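Local atomic coordinates of acid phosphatase (Bacillus anthracis, PDB entry 2I33), a protein that probably hydrolyses phosphate monoesters at a magnesium site, as a class C acid phosphatase of the HAD superfamily. Residues A[63-68]-A[178-183]; A[183-188]-A[211-216]. All coordinates share one frame; numbering follows the deposited sequence.

Interaction 1 (A[63-68]-A[178-183]). With MG (magnesium ion), chain C.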
loop_
_atom_site.group_PDB
_atom_site.type_symbol
_atom_site.label_atom_id
_atom_site.label_comp_id
_atom_site.label_asym_id
_atom_site.label_seq_id
_atom_site.Cartn_x
_atom_site.Cartn_y
_atom_site.Cartn_z
ATOM N N VAL A 63 6.520 -11.211 14.786
ATOM C CA VAL A 63 5.092 -11.321 14.896
ATOM C C VAL A 63 4.484 -10.885 13.587
ATOM O O VAL A 63 4.882 -9.871 13.056
ATOM C CB VAL A 63 4.581 -10.404 16.001
ATOM C CG1 VAL A 63 3.072 -10.175 15.869
ATOM C CG2 VAL A 63 4.964 -10.980 17.349
ATOM N N LEU A 64 3.543 -11.668 13.099
ATOM C CA LEU A 64 2.784 -11.317 11.927
ATOM C C LEU A 64 1.308 -11.492 12.139
ATOM O O LEU A 64 0.845 -12.453 12.745
ATOM C CB LEU A 64 3.165 -12.184 10.741
ATOM C CG LEU A 64 4.653 -12.316 10.452
ATOM C CD1 LEU A 64 5.234 -13.581 11.083
ATOM C CD2 LEU A 64 4.880 -12.318 8.967
ATOM N N ASP A 65 0.547 -10.561 11.583
ATOM C CA ASP A 65 -0.847 -10.761 11.384
ATOM C C ASP A 65 -1.007 -11.839 10.297
ATOM O O ASP A 65 -0.058 -12.124 9.575
ATOM C CB ASP A 65 -1.406 -9.412 10.915
ATOM C CG ASP A 65 -2.797 -9.475 10.514
ATOM O OD1 ASP A 65 -3.623 -9.979 11.304
ATOM O OD2 ASP A 65 -3.043 -9.036 9.351
ATOM N N LEU A 66 -2.216 -12.399 10.157
ATOM C CA LEU A 66 -2.453 -13.400 9.121
ATOM C C LEU A 66 -3.187 -12.811 7.951
ATOM O O LEU A 66 -2.646 -12.740 6.875
ATOM C CB LEU A 66 -3.186 -14.628 9.633
ATOM C CG LEU A 66 -2.313 -15.568 10.490
ATOM C CD1 LEU A 66 -3.110 -16.675 11.044
ATOM C CD2 LEU A 66 -1.171 -16.139 9.650
ATOM N N ASP A 67 -4.415 -12.375 8.174
ATOM C CA ASP A 67 -5.283 -11.994 7.058
ATOM C C ASP A 67 -4.786 -10.683 6.464
ATOM O O ASP A 67 -4.665 -9.658 7.134
ATOM C CB ASP A 67 -6.742 -11.913 7.505
ATOM C CG ASP A 67 -7.259 -13.254 8.006
ATOM O OD1 ASP A 67 -7.033 -14.256 7.316
ATOM O OD2 ASP A 67 -7.844 -13.312 9.126
ATOM N N GLU A 68 -4.533 -10.733 5.173
ATOM C CA GLU A 68 -4.006 -9.593 4.424
ATOM C C GLU A 68 -2.558 -9.220 4.814
ATOM O O GLU A 68 -2.068 -8.146 4.447
ATOM C CB GLU A 68 -4.949 -8.413 4.457
ATOM C CG GLU A 68 -6.131 -8.554 3.475
ATOM C CD GLU A 68 -6.849 -9.883 3.500
ATOM O OE1 GLU A 68 -7.684 -10.107 4.402
ATOM O OE2 GLU A 68 -6.590 -10.683 2.560
ATOM N N PHE A 178 4.694 -7.412 11.564
ATOM C CA PHE A 178 4.190 -7.331 10.189
ATOM C C PHE A 178 2.678 -7.230 10.219
ATOM O O PHE A 178 2.023 -8.038 10.875
ATOM C CB PHE A 178 4.579 -8.578 9.372
ATOM C CG PHE A 178 6.073 -8.702 9.156
ATOM C CD1 PHE A 178 6.631 -8.342 7.960
ATOM C CD2 PHE A 178 6.892 -9.137 10.175
ATOM C CE1 PHE A 178 7.985 -8.441 7.772
ATOM C CE2 PHE A 178 8.248 -9.236 10.006
ATOM C CZ PHE A 178 8.794 -8.882 8.795
ATOM N N GLY A 179 2.110 -6.294 9.465
ATOM C CA GLY A 179 0.654 -6.257 9.412
ATOM C C GLY A 179 0.107 -5.298 8.375
ATOM O O GLY A 179 0.845 -4.538 7.789
ATOM N N ASP A 180 -1.203 -5.347 8.194
ATOM C CA ASP A 180 -1.899 -4.473 7.253
ATOM C C ASP A 180 -2.806 -3.485 7.954
ATOM O O ASP A 180 -3.464 -2.663 7.316
ATOM C CB ASP A 180 -2.770 -5.281 6.302
ATOM C CG ASP A 180 -3.885 -6.018 7.035
ATOM O OD1 ASP A 180 -3.548 -6.953 7.800
ATOM O OD2 ASP A 180 -5.069 -5.647 6.822
ATOM N N ASN A 181 -2.860 -3.588 9.262
ATOM C CA ASN A 181 -3.747 -2.799 10.060
ATOM C C ASN A 181 -2.894 -2.250 11.196
ATOM O O ASN A 181 -2.084 -2.969 11.767
ATOM C CB ASN A 181 -4.820 -3.730 10.603
ATOM C CG ASN A 181 -5.888 -3.012 11.404
ATOM O OD1 ASN A 181 -5.643 -1.976 12.069
ATOM N ND2 ASN A 181 -7.087 -3.587 11.382
ATOM N N LEU A 182 -3.033 -0.968 11.484
ATOM C CA LEU A 182 -2.185 -0.333 12.506
ATOM C C LEU A 182 -2.268 -1.071 13.821
ATOM O O LEU A 182 -1.293 -1.116 14.549
ATOM C CB LEU A 182 -2.556 1.128 12.720
ATOM C CG LEU A 182 -2.243 2.051 11.555
ATOM C CD1 LEU A 182 -2.759 3.442 11.850
ATOM C CD2 LEU A 182 -0.788 2.014 11.215
ATOM N N SER A 183 -3.419 -1.671 14.111
ATOM C CA SER A 183 -3.579 -2.408 15.376
ATOM C C SER A 183 -2.783 -3.738 15.396
ATOM O O SER A 183 -2.745 -4.434 16.416
ATOM C CB SER A 183 -5.050 -2.607 15.759
ATOM O OG SER A 183 -5.785 -3.100 14.687
HETATM MG MG MG C . -4.911 -8.301 8.778
HETATM O O HOH W 1 -6.205 -9.613 9.976
HETATM O O HOH W 2 -6.407 -7.513 8.057
HETATM O O HOH W 3 -4.815 -7.040 10.481
#
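With CG anti to the backbone N (chi1 173°), Asp-65 reaches across to the 178-183 segment, while Asp-180, its CG turned between backbone N and carbonyl carbon (chi1 64°), swings its carboxylate back to meet it. The two carboxylates, their planes 29° apart, each give one oxygen to the same magnesium ion: Asp-65 OD2 stands only 2.6 Å from Asp-180 OD1, a separation tolerable because both are bound to the same cation, whose charge probably offsets their repulsion. The backbone O of Asp-67 binds the metal at 2.1 Å, and three waters complete six ligands. Each carboxylate also uses its second oxygen: Asp-65 OD1 accepts a hydrogen bond from one metal-bound water, Asp-180 OD2 from another, which helps to set the rotation of both groups.

This is the site expected at the C-terminal edge of a Rossmann-like HAD sheet, where Asp-65 and Asp-67 fit the DxDx(T/V) signature, in which the first aspartate is the usual nucleophile. The parallel strands 59-64 and 172-179 deliver the ligands side by side. Phe-178 N donates to Val-63 O at 2.9 Å, and Asp-65 N donates almost straight to Phe-178 O at 3.0 Å, the latter bond made by the backbone N of a residue that also binds the metal. On the face carrying Leu-64 and Phe-178, the two side chains run alongside each other, Leu-64 CD2 touching Phe-178 CB at 3.8 Å. Farther along, Glu-68 lays its CB beside the Asp-180 carboxylate, 3.6 Å from OD2, before its own carboxylate turns away to Tyr-219 and Asn-73. Second-shell partners steady the ligands: Thr-69 and Lys-161 hold the Asp-65 carboxylate, and Asn-216 that of Asp-180.

Interaction 2 (A[183-188]-A[211-216])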
loop_
_atom_site.group_PDB
_atom_site.type_symbol
_atom_site.label_atom_id
_atom_site.label_comp_id
_atom_site.label_asym_id
_atom_site.label_seq_id
_atom_site.Cartn_x
_atom_site.Cartn_y
_atom_site.Cartn_z
ATOM N N SER A 183 -3.419 -1.671 14.111
ATOM C CA SER A 183 -3.579 -2.408 15.376
ATOM C C SER A 183 -2.783 -3.738 15.396
ATOM O O SER A 183 -2.745 -4.434 16.416
ATOM C CB SER A 183 -5.050 -2.607 15.759
ATOM O OG SER A 183 -5.785 -3.100 14.687
ATOM N N ASP A 184 -2.123 -4.061 14.295
ATOM C CA ASP A 184 -1.142 -5.158 14.272
ATOM C C ASP A 184 0.200 -4.751 14.884
ATOM O O ASP A 184 1.089 -5.588 15.054
ATOM C CB ASP A 184 -0.921 -5.624 12.847
ATOM C CG ASP A 184 -2.190 -6.127 12.187
ATOM O OD1 ASP A 184 -3.129 -6.557 12.901
ATOM O OD2 ASP A 184 -2.236 -6.082 10.936
ATOM N N PHE A 185 0.334 -3.458 15.147
ATOM C CA PHE A 185 1.472 -2.881 15.850
ATOM C C PHE A 185 1.013 -2.308 17.159
ATOM O O PHE A 185 -0.165 -2.042 17.369
ATOM C CB PHE A 185 2.066 -1.751 15.040
ATOM C CG PHE A 185 2.186 -2.071 13.594
ATOM C CD1 PHE A 185 2.882 -3.197 13.194
ATOM C CD2 PHE A 185 1.576 -1.308 12.641
ATOM C CE1 PHE A 185 3.028 -3.521 11.864
ATOM C CE2 PHE A 185 1.691 -1.652 11.308
ATOM C CZ PHE A 185 2.398 -2.773 10.925
ATOM N N THR A 186 1.972 -2.009 18.016
ATOM C CA THR A 186 1.655 -1.436 19.306
ATOM C C THR A 186 1.280 0.044 19.168
ATOM O O THR A 186 1.937 0.792 18.438
ATOM C CB THR A 186 2.870 -1.593 20.212
ATOM O OG1 THR A 186 4.022 -1.073 19.538
ATOM C CG2 THR A 186 3.110 -3.058 20.484
ATOM N N GLY A 187 0.247 0.463 19.879
ATOM C CA GLY A 187 -0.054 1.886 20.027
ATOM C C GLY A 187 -1.125 2.503 19.146
ATOM O O GLY A 187 -1.211 3.739 19.058
ATOM N N PHE A 188 -1.966 1.672 18.521
ATOM C CA PHE A 188 -2.989 2.166 17.601
ATOM C C PHE A 188 -4.388 1.572 17.811
ATOM O O PHE A 188 -5.172 1.450 16.852
ATOM C CB PHE A 188 -2.546 1.863 16.169
ATOM C CG PHE A 188 -1.228 2.459 15.806
ATOM C CD1 PHE A 188 -1.140 3.763 15.321
ATOM C CD2 PHE A 188 -0.064 1.708 15.923
ATOM C CE1 PHE A 188 0.117 4.296 14.954
ATOM C CE2 PHE A 188 1.164 2.245 15.595
ATOM C CZ PHE A 188 1.254 3.542 15.116
ATOM N N PHE A 211 7.996 -1.802 12.410
ATOM C CA PHE A 211 6.650 -2.066 11.974
ATOM C C PHE A 211 6.693 -2.128 10.477
ATOM O O PHE A 211 6.998 -1.124 9.857
ATOM C CB PHE A 211 5.711 -0.921 12.341
ATOM C CG PHE A 211 5.588 -0.670 13.803
ATOM C CD1 PHE A 211 5.913 -1.633 14.742
ATOM C CD2 PHE A 211 5.158 0.568 14.254
ATOM C CE1 PHE A 211 5.787 -1.356 16.095
ATOM C CE2 PHE A 211 5.013 0.822 15.566
ATOM C CZ PHE A 211 5.344 -0.123 16.495
ATOM N N ILE A 212 6.393 -3.295 9.931
ATOM C CA ILE A 212 6.384 -3.503 8.511
ATOM C C ILE A 212 4.929 -3.564 8.109
ATOM O O ILE A 212 4.187 -4.467 8.509
ATOM C CB ILE A 212 7.122 -4.780 8.106
ATOM C CG1 ILE A 212 8.504 -4.808 8.769
ATOM C CG2 ILE A 212 7.171 -4.864 6.579
ATOM C CD1 ILE A 212 9.426 -3.678 8.372
ATOM N N ILE A 213 4.524 -2.581 7.329
ATOM C CA ILE A 213 3.117 -2.428 6.961
ATOM C C ILE A 213 2.862 -2.840 5.529
ATOM O O ILE A 213 3.721 -2.645 4.670
ATOM C CB ILE A 213 2.626 -0.987 7.234
ATOM C CG1 ILE A 213 1.118 -0.868 6.976
ATOM C CG2 ILE A 213 3.478 0.037 6.508
ATOM C CD1 ILE A 213 0.472 0.135 7.785
ATOM N N PHE A 214 1.678 -3.440 5.324
ATOM C CA PHE A 214 1.171 -3.896 4.041
ATOM C C PHE A 214 -0.136 -3.187 3.691
ATOM O O PHE A 214 -0.907 -2.802 4.556
ATOM C CB PHE A 214 0.974 -5.393 4.065
ATOM C CG PHE A 214 2.262 -6.126 4.271
ATOM C CD1 PHE A 214 3.126 -6.293 3.229
ATOM C CD2 PHE A 214 2.623 -6.606 5.498
ATOM C CE1 PHE A 214 4.359 -6.919 3.383
ATOM C CE2 PHE A 214 3.835 -7.254 5.662
ATOM C CZ PHE A 214 4.705 -7.394 4.598
ATOM N N PRO A 215 -0.381 -3.031 2.390
ATOM C CA PRO A 215 -1.578 -2.264 1.972
ATOM C C PRO A 215 -2.864 -3.056 1.922
ATOM O O PRO A 215 -2.977 -4.040 1.198
ATOM C CB PRO A 215 -1.192 -1.822 0.561
ATOM C CG PRO A 215 -0.377 -3.016 0.059
ATOM C CD PRO A 215 0.485 -3.375 1.244
ATOM N N ASN A 216 -3.874 -2.579 2.628
ATOM C CA ASN A 216 -5.196 -3.187 2.610
ATOM C C ASN A 216 -6.286 -2.116 2.580
ATOM O O ASN A 216 -6.808 -1.683 3.605
ATOM C CB ASN A 216 -5.399 -4.082 3.824
ATOM C CG ASN A 216 -6.778 -4.709 3.836
ATOM O OD1 ASN A 216 -7.559 -4.492 2.872
ATOM N ND2 ASN A 216 -7.086 -5.468 4.880
#
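The loop that leaves strand 172-179 toward helix 193-202 packs here on the edge strand 211-213 of the parallel sheet, through Phe-185 and Phe-211. Their rings lie nearly parallel, planes 16° apart, but are slid so far past each other that little of one overlaps the other. What one face of each ring receives is the partner's beta carbon: Phe-185 CB sits 3.7 Å from the centroid of the Phe-211 ring, just 2° off its normal, and Phe-211 CB lies equally far from the centroid of the Phe-185 ring, 12° off. The pair is thus a reciprocal CH-pi contact, with the side chains running in opposite directions and Phe-185 CG meeting Phe-211 CG at 3.7 Å. In both residues CG is anti to the carbonyl carbon, which carries each ring across the other's stem.

Within the alternation of strand and helix in this Rossmann-like domain, the loop thereby lays an aromatic side chain against the last strand of the sheet. The far end of the Phe-185 ring runs on along that strand: its CZ meets Ile-212 O edge-on at 3.5 Å and Ile-213 CB at 4.1 Å, the isoleucine side chain crossing the phenylalanine at about a right angle. Two neighbours in the loop touch the outer end of the Phe-211 ring. Thr-186 brings its hydroxyl OG1 to 3.5 Å from Phe-211 CZ, and Phe-188 presents the edge of its ring, CE2 lying 4.1 Å from Phe-211 CE2. Elsewhere in the fold, Phe-188 also rests on Ala-199 and Val-200 of helix 193-202, and Phe-185 touches Phe-177 of the neighbouring strand 172-179. Leu-36 of the second subunit packs on Ile-213, whose backbone O accepts a hydrogen bond from Gln-39 of that subunit.

In the fold
Both contacts are largely buried, but interaction 1 lies close to the centre of the chain and interaction 2 at the edge of the same parallel sheet. Strand 172-179 stands between them: one side pairs with strand 59-64, the other with strand 211-213, and, just past the end of that strand, Gly-179 O meets Phe-214 N at 2.8 Å. Their chemistry differs accordingly. Residues 63-68 and 178-183 join through backbone bonds and metal-bound oxygens, whereas 183-188 and 211-216 meet chiefly through aromatic and aliphatic carbon. The second links back to the first through Asn-216 ND2, 2.8 Å from Asp-180 OD2, and the two share Ser-183. Each also touches the second subunit.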